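Local coordinates for putative cytoplasmic protein (Enterobacter cloacae, PDB 4HFL) that probably acts as a type VI secretion amidase effector, hydrolysing amide bonds in the cell-wall peptidoglycan of rival bacteria, at residues C70-P75 with T104-A109; A100-V105 with I127-G132; A81-S86 with Y91-K96. All coordinates share one frame; numbering follows the deposited sequence.

Interaction 1. Residues C70-P75 with T104-A109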
# COMPACT_ATOMS: atom_id res chain seq x y z
N CYS A 70 -9.32 -5.55 -6.91
CA CYS A 70 -10.45 -5.53 -5.99
C CYS A 70 -11.51 -4.52 -6.44
O CYS A 70 -12.48 -4.25 -5.73
CB CYS A 70 -9.98 -5.21 -4.56
SG CYS A 70 -9.15 -6.61 -3.78
N GLY A 71 -11.32 -3.96 -7.63
CA GLY A 71 -12.35 -3.12 -8.24
C GLY A 71 -12.23 -1.64 -7.94
O GLY A 71 -13.23 -0.92 -8.03
N ILE A 72 -11.02 -1.20 -7.56
CA ILE A 72 -10.70 0.22 -7.49
C ILE A 72 -9.58 0.46 -8.50
O ILE A 72 -8.39 0.29 -8.20
CB ILE A 72 -10.25 0.65 -6.06
CG1 ILE A 72 -11.43 0.56 -5.07
CG2 ILE A 72 -9.67 2.08 -6.07
CD1 ILE A 72 -11.04 0.80 -3.61
N PRO A 73 -9.95 0.86 -9.72
CA PRO A 73 -8.94 1.00 -10.77
C PRO A 73 -8.05 2.21 -10.52
O PRO A 73 -8.59 3.31 -10.31
CB PRO A 73 -9.78 1.16 -12.06
CG PRO A 73 -11.10 1.71 -11.60
CD PRO A 73 -11.31 1.20 -10.19
N VAL A 74 -6.73 2.03 -10.52
CA VAL A 74 -5.82 3.17 -10.35
C VAL A 74 -6.01 4.13 -11.53
O VAL A 74 -5.90 3.72 -12.69
CB VAL A 74 -4.35 2.70 -10.24
CG1 VAL A 74 -3.38 3.89 -10.30
CG2 VAL A 74 -4.13 1.89 -8.96
N PRO A 75 -6.32 5.41 -11.23
CA PRO A 75 -6.77 6.37 -12.25
C PRO A 75 -5.63 6.92 -13.11
O PRO A 75 -4.46 6.70 -12.78
CB PRO A 75 -7.36 7.50 -11.40
CG PRO A 75 -6.53 7.49 -10.15
CD PRO A 75 -6.19 6.03 -9.90
N THR A 104 -9.10 9.34 -1.03
CA THR A 104 -9.96 9.85 -2.10
C THR A 104 -10.92 8.79 -2.60
O THR A 104 -11.91 9.11 -3.25
CB THR A 104 -9.16 10.38 -3.30
OG1 THR A 104 -8.61 9.28 -4.03
CG2 THR A 104 -8.02 11.29 -2.81
N VAL A 105 -10.62 7.52 -2.32
CA VAL A 105 -11.49 6.42 -2.75
C VAL A 105 -12.17 5.67 -1.59
O VAL A 105 -13.27 5.13 -1.75
CB VAL A 105 -10.77 5.44 -3.73
CG1 VAL A 105 -10.54 6.13 -5.06
CG2 VAL A 105 -9.43 4.95 -3.15
N LEU A 106 -11.54 5.67 -0.42
CA LEU A 106 -12.11 4.98 0.74
C LEU A 106 -12.85 5.92 1.71
O LEU A 106 -13.59 5.44 2.58
CB LEU A 106 -11.01 4.25 1.51
CG LEU A 106 -10.18 3.29 0.69
CD1 LEU A 106 -9.08 2.64 1.55
CD2 LEU A 106 -11.10 2.21 0.09
N GLY A 107 -12.64 7.23 1.56
CA GLY A 107 -13.18 8.18 2.51
C GLY A 107 -12.18 8.42 3.63
O GLY A 107 -11.07 7.88 3.61
N LYS A 108 -12.56 9.24 4.61
CA LYS A 108 -11.64 9.50 5.71
C LYS A 108 -11.34 8.21 6.49
O LYS A 108 -12.20 7.32 6.63
CB LYS A 108 -12.20 10.59 6.63
CG LYS A 108 -11.13 11.16 7.60
CD LYS A 108 -11.69 12.29 8.45
CE LYS A 108 -10.64 12.82 9.42
NZ LYS A 108 -9.55 13.54 8.73
N ALA A 109 -10.09 8.09 6.94
CA ALA A 109 -9.67 6.95 7.76
C ALA A 109 -10.48 6.80 9.03
O ALA A 109 -10.91 7.79 9.64
CB ALA A 109 -8.24 7.09 8.13

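Interaction 2. Residues A100-V105 with I127-G132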
# COMPACT_ATOMS: atom_id res chain seq x y z
N ALA A 100 -1.67 9.35 -0.58
CA ALA A 100 -2.64 10.41 -0.92
C ALA A 100 -3.90 9.86 -1.60
O ALA A 100 -5.00 10.34 -1.37
CB ALA A 100 -1.97 11.45 -1.81
N PHE A 101 -3.72 8.82 -2.41
CA PHE A 101 -4.81 8.25 -3.18
C PHE A 101 -5.87 7.59 -2.30
O PHE A 101 -7.06 7.74 -2.55
CB PHE A 101 -4.27 7.23 -4.17
CG PHE A 101 -5.33 6.56 -5.00
CD1 PHE A 101 -6.24 7.32 -5.73
CD2 PHE A 101 -5.40 5.18 -5.07
CE1 PHE A 101 -7.21 6.70 -6.51
CE2 PHE A 101 -6.37 4.54 -5.85
CZ PHE A 101 -7.27 5.30 -6.57
N LEU A 102 -5.43 6.85 -1.29
CA LEU A 102 -6.36 6.05 -0.50
C LEU A 102 -7.60 6.78 0.07
O LEU A 102 -8.73 6.29 -0.08
CB LEU A 102 -5.60 5.26 0.58
CG LEU A 102 -4.85 4.09 -0.06
CD1 LEU A 102 -3.81 3.51 0.88
CD2 LEU A 102 -5.86 3.01 -0.48
N PRO A 103 -7.42 7.94 0.73
CA PRO A 103 -8.64 8.57 1.26
C PRO A 103 -9.61 9.06 0.16
O PRO A 103 -10.81 9.15 0.40
CB PRO A 103 -8.11 9.75 2.09
CG PRO A 103 -6.74 10.02 1.55
CD PRO A 103 -6.20 8.66 1.16
N THR A 104 -9.10 9.34 -1.03
CA THR A 104 -9.96 9.85 -2.10
C THR A 104 -10.92 8.79 -2.60
O THR A 104 -11.91 9.11 -3.25
CB THR A 104 -9.16 10.38 -3.30
OG1 THR A 104 -8.61 9.28 -4.03
CG2 THR A 104 -8.02 11.29 -2.81
N VAL A 105 -10.62 7.52 -2.32
CA VAL A 105 -11.49 6.42 -2.75
C VAL A 105 -12.17 5.67 -1.59
O VAL A 105 -13.27 5.13 -1.75
CB VAL A 105 -10.77 5.44 -3.73
CG1 VAL A 105 -10.54 6.13 -5.06
CG2 VAL A 105 -9.43 4.95 -3.15
N ILE A 127 -6.87 -1.92 5.83
CA ILE A 127 -5.70 -1.32 5.20
C ILE A 127 -5.03 -0.36 6.18
O ILE A 127 -5.70 0.46 6.80
CB ILE A 127 -6.12 -0.49 3.97
CG1 ILE A 127 -6.68 -1.39 2.87
CG2 ILE A 127 -4.94 0.36 3.44
CD1 ILE A 127 -7.21 -0.62 1.68
N ILE A 128 -3.71 -0.44 6.31
CA ILE A 128 -3.00 0.42 7.25
C ILE A 128 -1.79 1.11 6.60
O ILE A 128 -1.04 0.48 5.84
CB ILE A 128 -2.63 -0.36 8.55
CG1 ILE A 128 -2.25 0.59 9.69
CG2 ILE A 128 -1.52 -1.39 8.30
CD1 ILE A 128 -2.15 -0.11 11.04
N ILE A 129 -1.62 2.40 6.89
CA ILE A 129 -0.47 3.18 6.41
C ILE A 129 0.36 3.63 7.61
O ILE A 129 -0.15 4.31 8.51
CB ILE A 129 -0.93 4.49 5.73
CG1 ILE A 129 -1.82 4.22 4.51
CG2 ILE A 129 0.29 5.36 5.36
CD1 ILE A 129 -2.43 5.50 3.95
N PHE A 130 1.65 3.30 7.59
CA PHE A 130 2.59 3.73 8.62
C PHE A 130 3.47 4.81 8.01
O PHE A 130 4.12 4.55 7.03
CB PHE A 130 3.50 2.57 9.00
CG PHE A 130 2.79 1.38 9.59
CD1 PHE A 130 2.36 1.39 10.91
CD2 PHE A 130 2.56 0.25 8.82
CE1 PHE A 130 1.72 0.29 11.45
CE2 PHE A 130 1.93 -0.86 9.36
CZ PHE A 130 1.50 -0.84 10.68
N THR A 131 3.52 6.01 8.59
CA THR A 131 4.45 7.01 8.06
C THR A 131 5.44 7.40 9.12
O THR A 131 5.18 7.21 10.30
CB THR A 131 3.75 8.26 7.56
OG1 THR A 131 2.91 8.76 8.61
CG2 THR A 131 2.90 7.94 6.32
N GLY A 132 6.57 7.95 8.70
CA GLY A 132 7.59 8.36 9.64
C GLY A 132 8.78 8.94 8.91
O GLY A 132 8.63 9.59 7.86

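Interaction 3. Residues A81-S86 with Y91-K96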
# COMPACT_ATOMS: atom_id res chain seq x y z
N ALA A 81 1.73 9.34 -10.02
CA ALA A 81 2.66 8.81 -11.02
C ALA A 81 2.34 7.35 -11.29
O ALA A 81 2.36 6.52 -10.37
CB ALA A 81 4.11 8.96 -10.56
N THR A 82 2.05 7.03 -12.55
CA THR A 82 1.63 5.68 -12.90
C THR A 82 2.32 5.19 -14.17
O THR A 82 2.59 5.98 -15.07
CB THR A 82 0.09 5.60 -13.12
OG1 THR A 82 -0.28 6.45 -14.21
CG2 THR A 82 -0.67 6.02 -11.85
N VAL A 83 2.64 3.90 -14.21
CA VAL A 83 2.95 3.26 -15.49
C VAL A 83 1.94 2.14 -15.69
O VAL A 83 0.95 2.06 -14.95
CB VAL A 83 4.39 2.71 -15.58
CG1 VAL A 83 5.43 3.85 -15.47
CG2 VAL A 83 4.62 1.63 -14.52
N THR A 84 2.18 1.28 -16.68
CA THR A 84 1.32 0.11 -16.91
C THR A 84 2.09 -1.19 -16.70
O THR A 84 3.31 -1.25 -16.88
CB THR A 84 0.75 0.10 -18.33
OG1 THR A 84 1.84 0.06 -19.27
CG2 THR A 84 -0.09 1.35 -18.58
N GLY A 85 1.37 -2.24 -16.32
CA GLY A 85 1.94 -3.58 -16.34
C GLY A 85 1.50 -4.21 -17.65
O GLY A 85 0.82 -3.56 -18.45
N SER A 86 1.86 -5.47 -17.86
CA SER A 86 1.49 -6.15 -19.10
C SER A 86 -0.01 -6.43 -19.15
O SER A 86 -0.51 -6.99 -20.12
CB SER A 86 2.27 -7.45 -19.25
OG SER A 86 1.91 -8.38 -18.24
N TYR A 91 -0.23 1.36 -12.45
CA TYR A 91 0.47 1.07 -11.21
C TYR A 91 1.24 2.29 -10.73
O TYR A 91 2.05 2.86 -11.48
CB TYR A 91 1.40 -0.13 -11.42
CG TYR A 91 0.63 -1.42 -11.62
CD1 TYR A 91 0.28 -2.21 -10.54
CD2 TYR A 91 0.24 -1.83 -12.89
CE1 TYR A 91 -0.45 -3.40 -10.72
CE2 TYR A 91 -0.47 -3.00 -13.07
CZ TYR A 91 -0.82 -3.78 -11.99
OH TYR A 91 -1.52 -4.95 -12.18
N MET A 92 0.97 2.71 -9.49
CA MET A 92 1.74 3.78 -8.85
C MET A 92 3.04 3.18 -8.34
O MET A 92 3.08 2.00 -8.00
CB MET A 92 0.97 4.42 -7.68
CG MET A 92 -0.42 4.97 -8.01
SD MET A 92 -1.17 5.89 -6.63
CE MET A 92 -2.82 6.08 -7.32
N PHE A 93 4.10 3.99 -8.31
CA PHE A 93 5.41 3.51 -7.89
C PHE A 93 6.04 4.42 -6.82
O PHE A 93 7.16 4.17 -6.37
CB PHE A 93 6.33 3.34 -9.11
CG PHE A 93 6.51 4.61 -9.91
CD1 PHE A 93 7.53 5.50 -9.60
CD2 PHE A 93 5.65 4.90 -10.96
CE1 PHE A 93 7.70 6.67 -10.33
CE2 PHE A 93 5.82 6.06 -11.70
CZ PHE A 93 6.85 6.95 -11.38
N ARG A 94 5.30 5.46 -6.42
CA ARG A 94 5.68 6.32 -5.29
C ARG A 94 4.72 6.14 -4.11
O ARG A 94 3.49 6.26 -4.25
CB ARG A 94 5.70 7.80 -5.71
CG ARG A 94 6.87 8.15 -6.60
CD ARG A 94 6.66 9.50 -7.28
NE ARG A 94 7.42 9.60 -8.52
CZ ARG A 94 7.40 10.66 -9.33
NH1 ARG A 94 6.66 11.71 -9.03
NH2 ARG A 94 8.13 10.66 -10.45
N VAL A 95 5.27 5.87 -2.93
CA VAL A 95 4.41 5.56 -1.79
C VAL A 95 3.56 6.76 -1.34
O VAL A 95 2.43 6.59 -0.87
CB VAL A 95 5.20 4.90 -0.63
CG1 VAL A 95 6.02 5.94 0.13
CG2 VAL A 95 4.26 4.17 0.30
N LYS A 96 4.10 7.97 -1.50
CA LYS A 96 3.36 9.19 -1.14
C LYS A 96 2.09 9.33 -1.97
O LYS A 96 1.06 9.82 -1.49
CB LYS A 96 4.27 10.41 -1.31
CG LYS A 96 3.82 11.39 -2.38
CD LYS A 96 5.00 11.91 -3.20
CE LYS A 96 4.51 12.79 -4.34
NZ LYS A 96 5.58 13.11 -5.33
O HOH W 1 3.24 6.94 -7.99

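Interaction 1. Residues C70-P75 with T104-A109
Ile72 meets Val105 and Leu106 through methyl groups, and this purely apolar packing makes up the whole contact. The two branches of the isoleucine divide the work. Its CG2 methyl lies anti to the backbone N (CG1 chi1 -67°) and comes up to Val105 CG2 at 4.1 Å. The longer branch, extended past CG1 (chi2 173°), carries CD1 to Leu106 CD2 at 4.0 Å. The side-chain directions differ in the two meetings: Ile72 runs obliquely across Val105, whereas it stands at about a right angle to Leu106. Both separations are ordinary van der Waals distances, and the 108 Å² buried in all comes from one loop side chain resting on two consecutive helical residues.

In the fold this lays the loop that follows helix 59-69 against the C-terminal turn of helix 95-106, within a family assigned to the papain-like peptidase clan. The backbones stay well apart, since even the closest pair of CA atoms, those of Ile72 and Val105, are 7.8 Å from each other. The helix stops just beyond these residues, for Gly107 leaves helical geometry with a positive phi of 90°.

The same side chains have further apolar neighbours. Ile72 also packs on Pro19 and on Phe101 one turn earlier in the helix, while buried Leu106 reaches Trp173 of strand 166-174, placing it between the loop and the sheet. The polar links of the two segments run elsewhere: Val74 N is bonded to Asn68 OD1, which ties the loop back to the helix it leaves, and Gly107 O accepts a hydrogen bond from Trp173 NE1.

Interaction 2. Residues A100-V105 with I127-G132
Leu102 and Ile127 mark the closest approach of the helix and strand backbones, with their CA atoms 9.3 Å apart, a separation that only side chains can bridge, and the helix is kinked right after Leu102, where the N of Pro103 makes no bond to the preceding turn.

Across the interface Leu102 does the touching with one methyl. Its CG is anti to the carbonyl carbon (chi1 -74°), and CD1 then reaches between two strand residues on the same face. CD1 lies 3.9 Å from Ile129 CD1, where the two side chains slide past each other in opposite directions, and 4.2 Å from Ile127 CG2. The isoleucines thus present different branches, a chain end from Ile129 and the short methyl from Ile127. Ile128, between them, points away to the other face of the sheet, where its CG1 lies over one face of the Phe130 ring, toward its rim.

Within the helix, the hydroxyl of Thr104 donates to the carbonyl of Phe101 beside the kink, OG1 lying 2.6 Å from Phe101 O, in the carbonyl plane and on a lone pair, with a C=O...O angle of 139°.

All three touching residues are buried. Leu102 also packs on Trp173 of strand 166-174 and Val142 of strand 138-145, the strands that flank 126-133 on either side. Ile129 also meets Ile99, about one turn before Leu102 in the helix, and Ile127 meets Leu106 one turn after it. Helix 95-106 consequently lies against one face of the four-stranded antiparallel sheet, consistent with the helix-on-antiparallel-sheet packing of the papain-like clan to which the family is assigned.

Interaction 3. Residues A81-S86 with Y91-K96
Val83 and Tyr91 form an antiparallel hydrogen-bonded pair, joined by Val83 N to Tyr91 O at 3.0 Å and Tyr91 N to Val83 O at 2.9 Å. Their N-H...O angles of 154° and 161° show fairly straight bonds, and the segments run 142° apart end to end. Toward the open end the backbones stay close through a CA-H...O contact of Met92 CA with Ala81 O at 3.2 Å. A water donates to that same oxygen, 2.6 Å from Ala81 O, and accepts from Arg94 N, linking the two segments a little beyond the paired residues Val83 and Tyr91.

Ala81 CB meets two flat groups that stand next to each other. It lies 3.5 Å from Phe93 CZ, and it also stands under one face of the Arg94 guanidinium, close to its centre, with CB to CZ of Arg94 at 3.9 Å. Phe93 CG falls between the backbone N and the carbonyl carbon, which carries the ring back across Ala81. Thr82 and Met92 share a face and lie side by side, CG2 of Thr82 4.0 Å from CG of Met92. On the face of Val83, the Tyr91 ring runs along the strand to Gly85, its CD2 3.6 Å from Gly85 N, and its OH is bonded to Asp87 in the turn.

Met92 continues inward to Met98 and Phe101, and Tyr91 packs on helix 59-69. This is a short two-stranded beta hairpin, strands 82-84 and 90-92, whose second strand is followed, after a short connection, by helix 95-106, with Arg94 at the N-cap position.

How the interactions relate
Helix 95-106 runs through all three contacts: interaction 3 leads into its start, interaction 2 uses its later turns, and interaction 1 its end. Phe101 joins them, since its CZ lies 3.6 Å from Pro75 CD of interaction 1 and its CG 3.4 Å from Met92 CE of interaction 3. The loop 70-75 also reaches the hairpin directly, with Val74 CG1 3.7 Å from Met92 CE. On the sheet side, Leu106 CD1 meets Ile127 CD1 at 3.8 Å, joining interactions 1 and 2. Their centres are about 10 Å apart, while that of interaction 3 is about 15 Å from each. Along the chain, interaction 3 is nested within the loop that interaction 1 closes.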